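Local structure of repeat Five Residue (Rfr) protein or pentapeptide repeat protein (Cyanothece, 2O6W) at residues R27-L32 / Q70-S75; V56-A61 / S74-E79; D92-I97 / N112-N117; N117-N122 / E135-G140. The protein is of unknown function but folds as a pentapeptide repeat protein, a right-handed quadrilateral beta helix found here in a cyanobacterium. All blocks are in the same frame, centred on the assembly; numbering follows the deposited sequence.

Contact 1: R27-L32 / Q70-S75; sequences RENFGL and QSDLSS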
loop_
_atom_site.group_PDB
_atom_site.type_symbol
_atom_site.label_atom_id
_atom_site.label_comp_id
_atom_site.label_asym_id
_atom_site.label_seq_id
_atom_site.Cartn_x
_atom_site.Cartn_y
_atom_site.Cartn_z
ATOM N N ARG A 27 -7.538 -6.036 6.110
ATOM C CA ARG A 27 -8.716 -6.312 5.308
ATOM C C ARG A 27 -9.582 -5.101 4.995
ATOM O O ARG A 27 -10.802 -5.194 5.013
ATOM C CB ARG A 27 -9.553 -7.384 6.006
ATOM C CG ARG A 27 -8.879 -8.736 5.992
ATOM C CD ARG A 27 -9.554 -9.730 6.907
ATOM N NE ARG A 27 -9.007 -11.061 6.690
ATOM C CZ ARG A 27 -9.342 -12.134 7.395
ATOM N NH1 ARG A 27 -10.232 -12.028 8.377
ATOM N NH2 ARG A 27 -8.796 -13.310 7.099
ATOM N N GLU A 28 -8.960 -3.961 4.719
ATOM C CA GLU A 28 -9.730 -2.769 4.375
ATOM C C GLU A 28 -9.656 -2.546 2.863
ATOM O O GLU A 28 -8.844 -3.157 2.162
ATOM C CB GLU A 28 -9.195 -1.541 5.116
ATOM C CG GLU A 28 -9.370 -1.582 6.636
ATOM C CD GLU A 28 -10.825 -1.454 7.094
ATOM O OE1 GLU A 28 -11.078 -1.581 8.314
ATOM O OE2 GLU A 28 -11.714 -1.222 6.244
ATOM N N ASN A 29 -10.519 -1.682 2.350
ATOM C CA ASN A 29 -10.518 -1.407 0.928
ATOM C C ASN A 29 -10.199 0.058 0.645
ATOM O O ASN A 29 -11.062 0.923 0.740
ATOM C CB ASN A 29 -11.865 -1.793 0.320
ATOM C CG ASN A 29 -11.972 -1.422 -1.148
ATOM O OD1 ASN A 29 -10.961 -1.238 -1.833
ATOM N ND2 ASN A 29 -13.205 -1.320 -1.646
ATOM N N PHE A 30 -8.942 0.320 0.305
ATOM C CA PHE A 30 -8.484 1.663 -0.019
ATOM C C PHE A 30 -8.066 1.688 -1.484
ATOM O O PHE A 30 -7.203 2.470 -1.864
ATOM C CB PHE A 30 -7.266 2.042 0.828
ATOM C CG PHE A 30 -7.525 2.083 2.301
ATOM C CD1 PHE A 30 -6.768 1.303 3.171
ATOM C CD2 PHE A 30 -8.510 2.910 2.828
ATOM C CE1 PHE A 30 -6.985 1.347 4.547
ATOM C CE2 PHE A 30 -8.736 2.964 4.203
ATOM C CZ PHE A 30 -7.973 2.178 5.065
ATOM N N GLY A 31 -8.663 0.825 -2.300
ATOM C CA GLY A 31 -8.292 0.778 -3.704
ATOM C C GLY A 31 -9.339 1.281 -4.682
ATOM O O GLY A 31 -10.411 1.737 -4.281
ATOM N N LEU A 32 -9.016 1.195 -5.971
ATOM C CA LEU A 32 -9.911 1.632 -7.041
ATOM C C LEU A 32 -10.489 0.478 -7.851
ATOM O O LEU A 32 -10.981 0.689 -8.952
ATOM C CB LEU A 32 -9.175 2.569 -7.999
ATOM C CG LEU A 32 -9.030 4.026 -7.584
ATOM C CD1 LEU A 32 -8.210 4.770 -8.628
ATOM C CD2 LEU A 32 -10.413 4.659 -7.437
ATOM N N GLN A 70 -3.916 -8.238 3.948
ATOM C CA GLN A 70 -5.022 -8.485 3.021
ATOM C C GLN A 70 -5.859 -7.278 2.638
ATOM O O GLN A 70 -7.010 -7.426 2.255
ATOM C CB GLN A 70 -5.952 -9.566 3.573
ATOM C CG GLN A 70 -5.339 -10.942 3.614
ATOM C CD GLN A 70 -6.370 -12.020 3.895
ATOM O OE1 GLN A 70 -7.162 -11.912 4.832
ATOM N NE2 GLN A 70 -6.360 -13.073 3.086
ATOM N N SER A 71 -5.292 -6.084 2.746
ATOM C CA SER A 71 -6.017 -4.874 2.387
ATOM C C SER A 71 -5.876 -4.568 0.893
ATOM O O SER A 71 -4.870 -4.912 0.269
ATOM C CB SER A 71 -5.492 -3.688 3.197
ATOM O OG SER A 71 -6.058 -3.665 4.498
ATOM N N ASP A 72 -6.893 -3.939 0.314
ATOM C CA ASP A 72 -6.847 -3.568 -1.095
ATOM C C ASP A 72 -6.263 -2.153 -1.136
ATOM O O ASP A 72 -6.814 -1.227 -0.535
ATOM C CB ASP A 72 -8.259 -3.563 -1.708
ATOM C CG ASP A 72 -8.250 -3.367 -3.230
ATOM O OD1 ASP A 72 -7.367 -2.636 -3.751
ATOM O OD2 ASP A 72 -9.145 -3.927 -3.911
ATOM N N LEU A 73 -5.150 -1.994 -1.845
ATOM C CA LEU A 73 -4.488 -0.702 -1.965
ATOM C C LEU A 73 -4.247 -0.386 -3.442
ATOM O O LEU A 73 -3.331 0.364 -3.789
ATOM C CB LEU A 73 -3.145 -0.733 -1.219
ATOM C CG LEU A 73 -3.197 -1.221 0.239
ATOM C CD1 LEU A 73 -1.791 -1.309 0.830
ATOM C CD2 LEU A 73 -4.062 -0.283 1.052
ATOM N N SER A 74 -5.070 -0.954 -4.313
ATOM C CA SER A 74 -4.897 -0.736 -5.743
ATOM C C SER A 74 -4.903 0.741 -6.145
ATOM O O SER A 74 -5.775 1.503 -5.741
ATOM C CB SER A 74 -5.957 -1.522 -6.542
ATOM O OG SER A 74 -7.274 -1.260 -6.094
ATOM N N SER A 75 -3.896 1.129 -6.927
ATOM C CA SER A 75 -3.750 2.499 -7.419
ATOM C C SER A 75 -3.537 3.530 -6.315
ATOM O O SER A 75 -3.672 4.734 -6.544
ATOM C CB SER A 75 -4.974 2.892 -8.249
ATOM O OG SER A 75 -5.120 2.027 -9.365
HETATM O O HOH W 1 -9.441 -6.051 0.918
HETATM O O HOH W 2 -10.692 -1.722 -4.590
HETATM O O HOH W 3 -6.808 4.160 -3.911
#

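Contact 2: V56-A61 / S74-E79; sequences VDLTRA and SSIILE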
loop_
_atom_site.group_PDB
_atom_site.type_symbol
_atom_site.label_atom_id
_atom_site.label_comp_id
_atom_site.label_asym_id
_atom_site.label_seq_id
_atom_site.Cartn_x
_atom_site.Cartn_y
_atom_site.Cartn_z
ATOM N N VAL A 56 -6.793 6.773 -3.324
ATOM C CA VAL A 56 -6.496 7.260 -1.986
ATOM C C VAL A 56 -5.090 7.857 -1.977
ATOM O O VAL A 56 -4.146 7.255 -2.486
ATOM C CB VAL A 56 -6.605 6.119 -0.958
ATOM C CG1 VAL A 56 -6.207 6.609 0.422
ATOM C CG2 VAL A 56 -8.033 5.585 -0.940
ATOM N N ASP A 57 -4.959 9.048 -1.405
ATOM C CA ASP A 57 -3.671 9.727 -1.366
ATOM C C ASP A 57 -3.019 9.666 0.019
ATOM O O ASP A 57 -3.492 10.291 0.976
ATOM C CB ASP A 57 -3.845 11.185 -1.794
ATOM C CG ASP A 57 -2.546 11.823 -2.216
ATOM O OD1 ASP A 57 -1.504 11.528 -1.590
ATOM O OD2 ASP A 57 -2.559 12.640 -3.170
ATOM N N LEU A 58 -1.925 8.919 0.111
ATOM C CA LEU A 58 -1.201 8.766 1.366
ATOM C C LEU A 58 0.251 9.225 1.235
ATOM O O LEU A 58 1.161 8.644 1.835
ATOM C CB LEU A 58 -1.270 7.305 1.831
ATOM C CG LEU A 58 -2.644 6.815 2.325
ATOM C CD1 LEU A 58 -2.643 5.300 2.488
ATOM C CD2 LEU A 58 -2.979 7.490 3.652
ATOM N N THR A 59 0.447 10.278 0.447
ATOM C CA THR A 59 1.761 10.864 0.214
ATOM C C THR A 59 2.376 11.281 1.534
ATOM O O THR A 59 1.706 11.891 2.373
ATOM C CB THR A 59 1.667 12.135 -0.669
ATOM O OG1 THR A 59 1.178 11.784 -1.968
ATOM C CG2 THR A 59 3.033 12.812 -0.792
ATOM N N ARG A 60 3.656 10.962 1.695
ATOM C CA ARG A 60 4.423 11.288 2.892
ATOM C C ARG A 60 3.819 10.774 4.201
ATOM O O ARG A 60 4.202 11.222 5.282
ATOM C CB ARG A 60 4.636 12.802 2.983
ATOM C CG ARG A 60 5.451 13.411 1.827
ATOM C CD ARG A 60 5.765 14.890 2.079
ATOM N NE ARG A 60 4.551 15.648 2.378
ATOM C CZ ARG A 60 3.704 16.097 1.455
ATOM N NH1 ARG A 60 3.942 15.873 0.167
ATOM N NH2 ARG A 60 2.612 16.752 1.822
ATOM N N ALA A 61 2.876 9.841 4.114
ATOM C CA ALA A 61 2.262 9.298 5.321
ATOM C C ALA A 61 3.223 8.331 6.014
ATOM O O ALA A 61 4.093 7.739 5.376
ATOM C CB ALA A 61 0.962 8.583 4.978
ATOM N N SER A 74 -5.070 -0.954 -4.313
ATOM C CA SER A 74 -4.897 -0.736 -5.743
ATOM C C SER A 74 -4.903 0.741 -6.145
ATOM O O SER A 74 -5.775 1.503 -5.741
ATOM C CB SER A 74 -5.957 -1.522 -6.542
ATOM O OG SER A 74 -7.274 -1.260 -6.094
ATOM N N SER A 75 -3.896 1.129 -6.927
ATOM C CA SER A 75 -3.750 2.499 -7.419
ATOM C C SER A 75 -3.537 3.530 -6.315
ATOM O O SER A 75 -3.672 4.734 -6.544
ATOM C CB SER A 75 -4.974 2.892 -8.249
ATOM O OG SER A 75 -5.120 2.027 -9.365
ATOM N N ILE A 76 -3.192 3.066 -5.124
ATOM C CA ILE A 76 -2.971 3.972 -4.008
ATOM C C ILE A 76 -1.717 4.814 -4.215
ATOM O O ILE A 76 -0.781 4.397 -4.907
ATOM C CB ILE A 76 -2.830 3.192 -2.691
ATOM C CG1 ILE A 76 -3.172 4.099 -1.510
ATOM C CG2 ILE A 76 -1.410 2.674 -2.553
ATOM C CD1 ILE A 76 -3.460 3.338 -0.244
ATOM N N ILE A 77 -1.700 5.994 -3.604
ATOM C CA ILE A 77 -0.558 6.900 -3.714
ATOM C C ILE A 77 0.232 6.935 -2.402
ATOM O O ILE A 77 -0.192 7.537 -1.414
ATOM C CB ILE A 77 -1.031 8.324 -4.092
ATOM C CG1 ILE A 77 -1.824 8.264 -5.404
ATOM C CG2 ILE A 77 0.162 9.250 -4.281
ATOM C CD1 ILE A 77 -2.389 9.591 -5.839
ATOM N N LEU A 78 1.380 6.264 -2.408
ATOM C CA LEU A 78 2.249 6.193 -1.242
ATOM C C LEU A 78 3.609 6.802 -1.561
ATOM O O LEU A 78 4.646 6.336 -1.082
ATOM C CB LEU A 78 2.422 4.736 -0.798
ATOM C CG LEU A 78 1.226 4.103 -0.082
ATOM C CD1 LEU A 78 1.454 2.611 0.094
ATOM C CD2 LEU A 78 1.034 4.769 1.273
ATOM N N GLU A 79 3.607 7.845 -2.379
ATOM C CA GLU A 79 4.852 8.500 -2.750
ATOM C C GLU A 79 5.526 9.083 -1.510
ATOM O O GLU A 79 4.881 9.732 -0.692
ATOM C CB GLU A 79 4.573 9.596 -3.781
ATOM C CG GLU A 79 5.820 10.262 -4.332
ATOM C CD GLU A 79 5.537 11.096 -5.573
ATOM O OE1 GLU A 79 6.491 11.712 -6.105
ATOM O OE2 GLU A 79 4.365 11.136 -6.024
HETATM O O HOH W 3 -6.808 4.160 -3.911
HETATM O O HOH W 4 2.331 12.618 -4.293
#

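Contact 3: D92-I97 / N112-N117; sequences DLENAI and NLQGAN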
loop_
_atom_site.group_PDB
_atom_site.type_symbol
_atom_site.label_atom_id
_atom_site.label_comp_id
_atom_site.label_asym_id
_atom_site.label_seq_id
_atom_site.Cartn_x
_atom_site.Cartn_y
_atom_site.Cartn_z
ATOM N N ASP A 92 -3.284 -5.855 -2.144
ATOM C CA ASP A 92 -3.391 -5.619 -3.574
ATOM C C ASP A 92 -2.788 -4.230 -3.799
ATOM O O ASP A 92 -3.385 -3.226 -3.429
ATOM C CB ASP A 92 -4.861 -5.653 -4.016
ATOM C CG ASP A 92 -5.026 -5.565 -5.531
ATOM O OD1 ASP A 92 -4.117 -5.029 -6.200
ATOM O OD2 ASP A 92 -6.075 -6.014 -6.056
ATOM N N LEU A 93 -1.589 -4.180 -4.373
ATOM C CA LEU A 93 -0.924 -2.909 -4.647
ATOM C C LEU A 93 -0.794 -2.663 -6.154
ATOM O O LEU A 93 0.143 -2.011 -6.612
ATOM C CB LEU A 93 0.457 -2.879 -3.974
ATOM C CG LEU A 93 0.422 -2.430 -2.505
ATOM C CD1 LEU A 93 1.648 -2.910 -1.744
ATOM C CD2 LEU A 93 0.316 -0.908 -2.459
ATOM N N GLU A 94 -1.743 -3.188 -6.924
ATOM C CA GLU A 94 -1.707 -3.010 -8.366
ATOM C C GLU A 94 -1.761 -1.536 -8.767
ATOM O O GLU A 94 -2.586 -0.777 -8.268
ATOM C CB GLU A 94 -2.851 -3.769 -9.031
ATOM C CG GLU A 94 -2.865 -3.603 -10.539
ATOM C CD GLU A 94 -3.542 -4.751 -11.263
ATOM O OE1 GLU A 94 -3.647 -4.676 -12.506
ATOM O OE2 GLU A 94 -3.960 -5.729 -10.599
ATOM N N ASN A 95 -0.857 -1.152 -9.668
ATOM C CA ASN A 95 -0.754 0.215 -10.174
ATOM C C ASN A 95 -0.556 1.224 -9.061
ATOM O O ASN A 95 -0.877 2.402 -9.206
ATOM C CB ASN A 95 -2.000 0.589 -10.983
ATOM C CG ASN A 95 -2.280 -0.393 -12.097
ATOM O OD1 ASN A 95 -1.387 -0.732 -12.884
ATOM N ND2 ASN A 95 -3.520 -0.859 -12.173
ATOM N N ALA A 96 -0.024 0.764 -7.940
ATOM C CA ALA A 96 0.200 1.657 -6.822
ATOM C C ALA A 96 1.417 2.527 -7.087
ATOM O O ALA A 96 2.293 2.174 -7.876
ATOM C CB ALA A 96 0.400 0.861 -5.558
ATOM N N ILE A 97 1.467 3.672 -6.429
ATOM C CA ILE A 97 2.597 4.557 -6.603
ATOM C C ILE A 97 3.418 4.545 -5.330
ATOM O O ILE A 97 3.005 5.097 -4.314
ATOM C CB ILE A 97 2.130 5.989 -6.917
ATOM C CG1 ILE A 97 1.464 6.010 -8.301
ATOM C CG2 ILE A 97 3.306 6.947 -6.874
ATOM C CD1 ILE A 97 0.836 7.342 -8.652
ATOM N N ASN A 112 0.421 -8.338 -4.346
ATOM C CA ASN A 112 0.359 -8.179 -5.796
ATOM C C ASN A 112 0.879 -6.766 -6.126
ATOM O O ASN A 112 0.300 -5.773 -5.696
ATOM C CB ASN A 112 -1.085 -8.380 -6.282
ATOM C CG ASN A 112 -1.267 -8.018 -7.752
ATOM O OD1 ASN A 112 -0.319 -8.066 -8.538
ATOM N ND2 ASN A 112 -2.492 -7.667 -8.129
ATOM N N LEU A 113 1.982 -6.685 -6.869
ATOM C CA LEU A 113 2.578 -5.393 -7.231
ATOM C C LEU A 113 2.574 -5.134 -8.728
ATOM O O LEU A 113 3.428 -4.407 -9.246
ATOM C CB LEU A 113 4.023 -5.300 -6.724
ATOM C CG LEU A 113 4.301 -4.826 -5.292
ATOM C CD1 LEU A 113 3.493 -5.642 -4.310
ATOM C CD2 LEU A 113 5.798 -4.947 -4.992
ATOM N N GLN A 114 1.612 -5.730 -9.423
ATOM C CA GLN A 114 1.511 -5.566 -10.866
ATOM C C GLN A 114 1.298 -4.114 -11.257
ATOM O O GLN A 114 0.407 -3.436 -10.740
ATOM C CB GLN A 114 0.371 -6.415 -11.421
ATOM C CG GLN A 114 0.374 -6.508 -12.938
ATOM C CD GLN A 114 -0.733 -7.397 -13.459
ATOM O OE1 GLN A 114 -1.912 -7.080 -13.320
ATOM N NE2 GLN A 114 -0.361 -8.524 -14.050
ATOM N N GLY A 115 2.134 -3.650 -12.179
ATOM C CA GLY A 115 2.036 -2.287 -12.649
ATOM C C GLY A 115 2.371 -1.256 -11.594
ATOM O O GLY A 115 2.210 -0.070 -11.835
ATOM N N ALA A 116 2.834 -1.690 -10.425
ATOM C CA ALA A 116 3.172 -0.742 -9.368
ATOM C C ALA A 116 4.496 -0.054 -9.656
ATOM O O ALA A 116 5.387 -0.632 -10.290
ATOM C CB ALA A 116 3.236 -1.445 -8.017
ATOM N N ASN A 117 4.623 1.179 -9.180
ATOM C CA ASN A 117 5.840 1.956 -9.383
ATOM C C ASN A 117 6.608 2.106 -8.070
ATOM O O ASN A 117 6.147 2.777 -7.151
ATOM C CB ASN A 117 5.496 3.347 -9.924
ATOM C CG ASN A 117 6.723 4.097 -10.422
ATOM O OD1 ASN A 117 7.858 3.733 -10.097
ATOM N ND2 ASN A 117 6.503 5.151 -11.201
HETATM O O HOH W 5 -3.007 -8.703 -11.578
#

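Contact 4: N117-N122 / E135-G140; sequences NLENAN and ETHLKG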
loop_
_atom_site.group_PDB
_atom_site.type_symbol
_atom_site.label_atom_id
_atom_site.label_comp_id
_atom_site.label_asym_id
_atom_site.label_seq_id
_atom_site.Cartn_x
_atom_site.Cartn_y
_atom_site.Cartn_z
ATOM N N ASN A 117 4.623 1.179 -9.180
ATOM C CA ASN A 117 5.840 1.956 -9.383
ATOM C C ASN A 117 6.608 2.106 -8.070
ATOM O O ASN A 117 6.147 2.777 -7.151
ATOM C CB ASN A 117 5.496 3.347 -9.924
ATOM C CG ASN A 117 6.723 4.097 -10.422
ATOM O OD1 ASN A 117 7.858 3.733 -10.097
ATOM N ND2 ASN A 117 6.503 5.151 -11.201
ATOM N N LEU A 118 7.779 1.488 -7.994
ATOM C CA LEU A 118 8.601 1.567 -6.796
ATOM C C LEU A 118 9.939 2.259 -7.018
ATOM O O LEU A 118 10.905 1.958 -6.326
ATOM C CB LEU A 118 8.857 0.165 -6.224
ATOM C CG LEU A 118 7.700 -0.508 -5.475
ATOM C CD1 LEU A 118 6.546 -0.758 -6.433
ATOM C CD2 LEU A 118 8.182 -1.814 -4.859
ATOM N N GLU A 119 10.000 3.194 -7.961
ATOM C CA GLU A 119 11.255 3.890 -8.251
ATOM C C GLU A 119 11.909 4.509 -7.016
ATOM O O GLU A 119 11.264 5.216 -6.242
ATOM C CB GLU A 119 11.041 4.981 -9.305
ATOM C CG GLU A 119 12.347 5.523 -9.893
ATOM C CD GLU A 119 12.124 6.479 -11.060
ATOM O OE1 GLU A 119 11.291 6.157 -11.942
ATOM O OE2 GLU A 119 12.793 7.539 -11.113
ATOM N N ASN A 120 13.196 4.224 -6.842
ATOM C CA ASN A 120 13.968 4.751 -5.727
ATOM C C ASN A 120 13.470 4.305 -4.364
ATOM O O ASN A 120 13.860 4.856 -3.336
ATOM C CB ASN A 120 13.983 6.275 -5.788
ATOM C CG ASN A 120 14.547 6.785 -7.088
ATOM O OD1 ASN A 120 15.493 6.207 -7.619
ATOM N ND2 ASN A 120 13.980 7.864 -7.609
ATOM N N ALA A 121 12.605 3.305 -4.350
ATOM C CA ALA A 121 12.080 2.821 -3.091
ATOM C C ALA A 121 13.161 2.048 -2.338
ATOM O O ALA A 121 14.043 1.442 -2.949
ATOM C CB ALA A 121 10.877 1.933 -3.341
ATOM N N ASN A 122 13.092 2.084 -1.010
ATOM C CA ASN A 122 14.047 1.370 -0.168
ATOM C C ASN A 122 13.473 0.021 0.273
ATOM O O ASN A 122 12.536 -0.033 1.071
ATOM C CB ASN A 122 14.400 2.199 1.068
ATOM C CG ASN A 122 15.329 1.457 2.021
ATOM O OD1 ASN A 122 15.998 0.497 1.623
ATOM N ND2 ASN A 122 15.387 1.902 3.275
ATOM N N GLU A 135 5.330 -6.307 -14.700
ATOM C CA GLU A 135 5.295 -4.912 -15.128
ATOM C C GLU A 135 5.486 -3.967 -13.949
ATOM O O GLU A 135 4.936 -2.866 -13.919
ATOM C CB GLU A 135 3.972 -4.603 -15.831
ATOM C CG GLU A 135 3.756 -5.388 -17.111
ATOM C CD GLU A 135 2.351 -5.237 -17.648
ATOM O OE1 GLU A 135 1.403 -5.669 -16.949
ATOM O OE2 GLU A 135 2.194 -4.687 -18.764
ATOM N N THR A 136 6.276 -4.412 -12.979
ATOM C CA THR A 136 6.562 -3.621 -11.795
ATOM C C THR A 136 7.844 -2.834 -12.034
ATOM O O THR A 136 8.879 -3.414 -12.360
ATOM C CB THR A 136 6.756 -4.521 -10.558
ATOM O OG1 THR A 136 5.586 -5.320 -10.361
ATOM C CG2 THR A 136 7.011 -3.675 -9.316
ATOM N N HIS A 137 7.768 -1.518 -11.864
ATOM C CA HIS A 137 8.918 -0.645 -12.072
ATOM C C HIS A 137 9.828 -0.664 -10.846
ATOM O O HIS A 137 9.489 -0.097 -9.808
ATOM C CB HIS A 137 8.433 0.780 -12.339
ATOM C CG HIS A 137 9.459 1.658 -12.982
ATOM N ND1 HIS A 137 9.463 3.030 -12.839
ATOM C CD2 HIS A 137 10.506 1.361 -13.787
ATOM C CE1 HIS A 137 10.470 3.538 -13.525
ATOM N NE2 HIS A 137 11.118 2.547 -14.110
ATOM N N LEU A 138 10.985 -1.311 -10.965
ATOM C CA LEU A 138 11.917 -1.404 -9.842
ATOM C C LEU A 138 13.184 -0.580 -10.018
ATOM O O LEU A 138 14.185 -0.814 -9.344
ATOM C CB LEU A 138 12.298 -2.860 -9.591
ATOM C CG LEU A 138 11.168 -3.792 -9.150
ATOM C CD1 LEU A 138 11.727 -5.196 -9.027
ATOM C CD2 LEU A 138 10.578 -3.326 -7.818
ATOM N N LYS A 139 13.127 0.393 -10.918
ATOM C CA LYS A 139 14.268 1.254 -11.182
ATOM C C LYS A 139 14.759 1.987 -9.928
ATOM O O LYS A 139 13.972 2.612 -9.217
ATOM C CB LYS A 139 13.898 2.268 -12.266
ATOM C CG LYS A 139 14.935 3.357 -12.471
ATOM C CD LYS A 139 14.407 4.491 -13.333
ATOM C CE LYS A 139 15.398 5.642 -13.348
ATOM N NZ LYS A 139 14.849 6.870 -13.975
ATOM N N GLY A 140 16.059 1.891 -9.658
ATOM C CA GLY A 140 16.654 2.576 -8.518
ATOM C C GLY A 140 16.376 2.084 -7.109
ATOM O O GLY A 140 16.766 2.746 -6.151
#

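Contact 1: R27-L32 / Q70-S75
Arg-27 grips Gln-70 side-on where two successive coils of the right-handed quadrilateral beta helix, the fold of pentapeptide repeats, lie against each other. NE and NH2 both reach Gln-70 OE1, which sits in the guanidinium plane; the bond from NE is the shorter (2.8 Å) and the straighter. With CG beside the backbone N (chi1 -69°) and the chain extended to NE, the guanidinium comes alongside Gln-70, their flat ends turned 38° apart; Gln-70 NE2 is hydrogen-bonded to Glu-90 OE2. Glu-28 N donates to the hydroxyl of Ser-71 (OG, 2.9 Å); the backbone pairing starts with Glu-28 O, which accepts from Asp-72 N. Asn-29 is bridged in parallel to Asp-72, and its OD1 receives Gly-31 N from above the amide plane, an Asx turn that Asp-72 OD1 repeats with Ser-74 N. A water joins Asn-29 OD1 to Asp-72 OD2, weakly on the aspartate side. Phe-30 N closes the bridge on Asp-72 O (2.8 Å), while the ring presents its edge to Leu-73 CD2. Gly-31 fits tightly, since a CB there would run into Asp-72 OD1 and Ser-74 OG. Beyond its weak bonds to Ser-74, Leu-32 lays CD1 3.8 Å from Ser-75 CB.

Contact 2: V56-A61 / S74-E79
Asp-57 OD1 is gripped twice by Thr-59, while the methyl CG2 of Ile-77 lies 3.9 Å from the same oxygen on the neighbouring coil. Thr-59 N meets OD1 nearly end-on to the C-O bond, making an Asx turn, and Thr-59 OG1 takes its syn lone pair at 2.7 Å. CG of Asp-57, anti to the backbone N (chi1 -161°), lies beside the carbonyl carbon and carries the carboxylate forward to Thr-59; the pair probably helps to set the corner of the coil, just where a type II turn from Leu-58 to Ala-61 begins. Were Asp-57 an alanine, Thr-59 N and OG1 would probably lose their shared acceptor, leaving the hydroxyl held, among these partners, by a water alone. That water continues the polar edge from Thr-59 OG1 to Glu-79 OE2.

The coils themselves are joined by a parallel bridge between Asp-57 and Ile-77: Ile-77 N donates to Val-56 O at 3.0 Å, and Leu-58 N to Ile-77 O at 2.7 Å. Further along, Arg-60 N finds Glu-79 O. Inside the quadrilateral beta helix, Leu-58 lies alongside Leu-78, with Leu-58 CB 3.5 Å from Leu-78 CD2. Leu-58 CD1 crosses to Ile-76 CD1, also at 3.5 Å. Val-56 and Leu-58 are covered in turn by Leu-9 of the N-terminal helix 2-10. Val-56, Leu-58, Ile-76 and Leu-78 are buried, while Ile-77 lies with Asp-57 and Thr-59 on the outer side; this chemistry is consistent with a corner set by polar side chains and a coil spacing set by backbone bonds and the apolar interior.

Contact 3: D92-I97 / N112-N117
Glu-94 and Gln-114 run side by side from equivalent corners of successive coils, CG anti to the backbone N in both (chi1 179° in Glu-94) and the chains extended beyond it, with carboxylate and amide planes turned 84° apart. Their nearest oxygens, Glu-94 OE1 and Gln-114 OE1, both acceptors, stand 3.1 Å apart without a bond. A water links the pair, donating to Gln-114 OE1 at 2.6 Å and to Glu-94 OE2. Asn-112 comes across the glutamate, its amide turned 75° from the carboxylate, and ND2 bonds weakly to Glu-94 OE2 at 3.5 Å. Stronger polar partners lie elsewhere: Lys-33 forms salt bridges with Glu-94 OE2 and Asp-92 OD2, and Asn-132 donates to Asn-112 OD1.

On each coil the residue ahead of the corner, a type II turn (Leu-93 to Ala-96, Leu-113 to Ala-116), reaches forward in an Asx turn, Asp-92 OD1 taking Glu-94 N and Asn-112 OD1 taking Gln-114 N from above the amide. Inward, Leu-93 and Leu-113 lie side by side, Leu-93 CB 4.1 Å from Leu-113 CD1; backbone bonds run from Leu-93 N to Asn-112 O, Asn-95 N to Gln-114 O and Asn-117 N to Ala-96 O. The segments sit midway in this quadrilateral beta helix: Asp-92 and Glu-94 are backbone-bonded to the coil of Ser-71, Leu-73 and Ser-75, and Gln-114 touches Asn-132 and Glu-134 on the next.

Contact 4: N117-N122 / E135-G140
His-137 lies alongside Asn-117, its ring plane turned 55° from the amide, and ND1 donates to Asn-117 OD1 at 3.3 Å from well above the amide plane. Both residues belong to the final coils of the right-handed quadrilateral beta helix, one full turn apart. The same oxygen takes Glu-119 N from the opposite face at 3.1 Å, closing an Asx turn, so two donors hold the amide from both faces. A leucine in place of Asn-117 would probably leave Glu-119 N and His-137 ND1 without their common acceptor, and the imidazole would then be less firmly held in rotation.

Glu-119 lies between two partners. OE1 approaches His-137 CE1 to 3.2 Å, with carboxylate and ring nearly perpendicular, while OE2 faces Lys-139 NZ in a long salt bridge of 3.6 Å. Lys-139 is stretched out with every torsion close to 180°, which brings its ammonium alongside the carboxylate. Below this surface row, Leu-118 packs its CD2 against Leu-138 CD2, and the backbones are bonded from Leu-118 N to His-137 O. At the corner, Asn-120 N donates to Lys-139 O; a CB on Gly-140 would collide with Asn-120 OD1, and Asn-120 CA makes a CA-H...O contact with Gly-140 O at 3.5 Å.

How the contacts relate
All four contacts join a coil to the next along one beta helix, with contacts 1 to 3 partly buried near the chain's centre and contact 4 a surface contact about 14 Å from it, centre to centre. Contacts 1 and 2 share Ser-74 and Ser-75 and one water; contact 3 stacks on both through Asp-92, Glu-94 and Ile-97 backbone oxygens. Contacts 3 and 4 share Asn-117, and Leu-113 O accepts from Thr-136 OG1 between them. Contacts 1 and 4 lie on opposite sides of the chain's centre. Asx turns are common to all four. Apolar side chains do most in contact 2, charged and amide groups take a larger part on the outer side of contacts 3 and 4, and the Arg-27/Gln-70 pair marks contact 1.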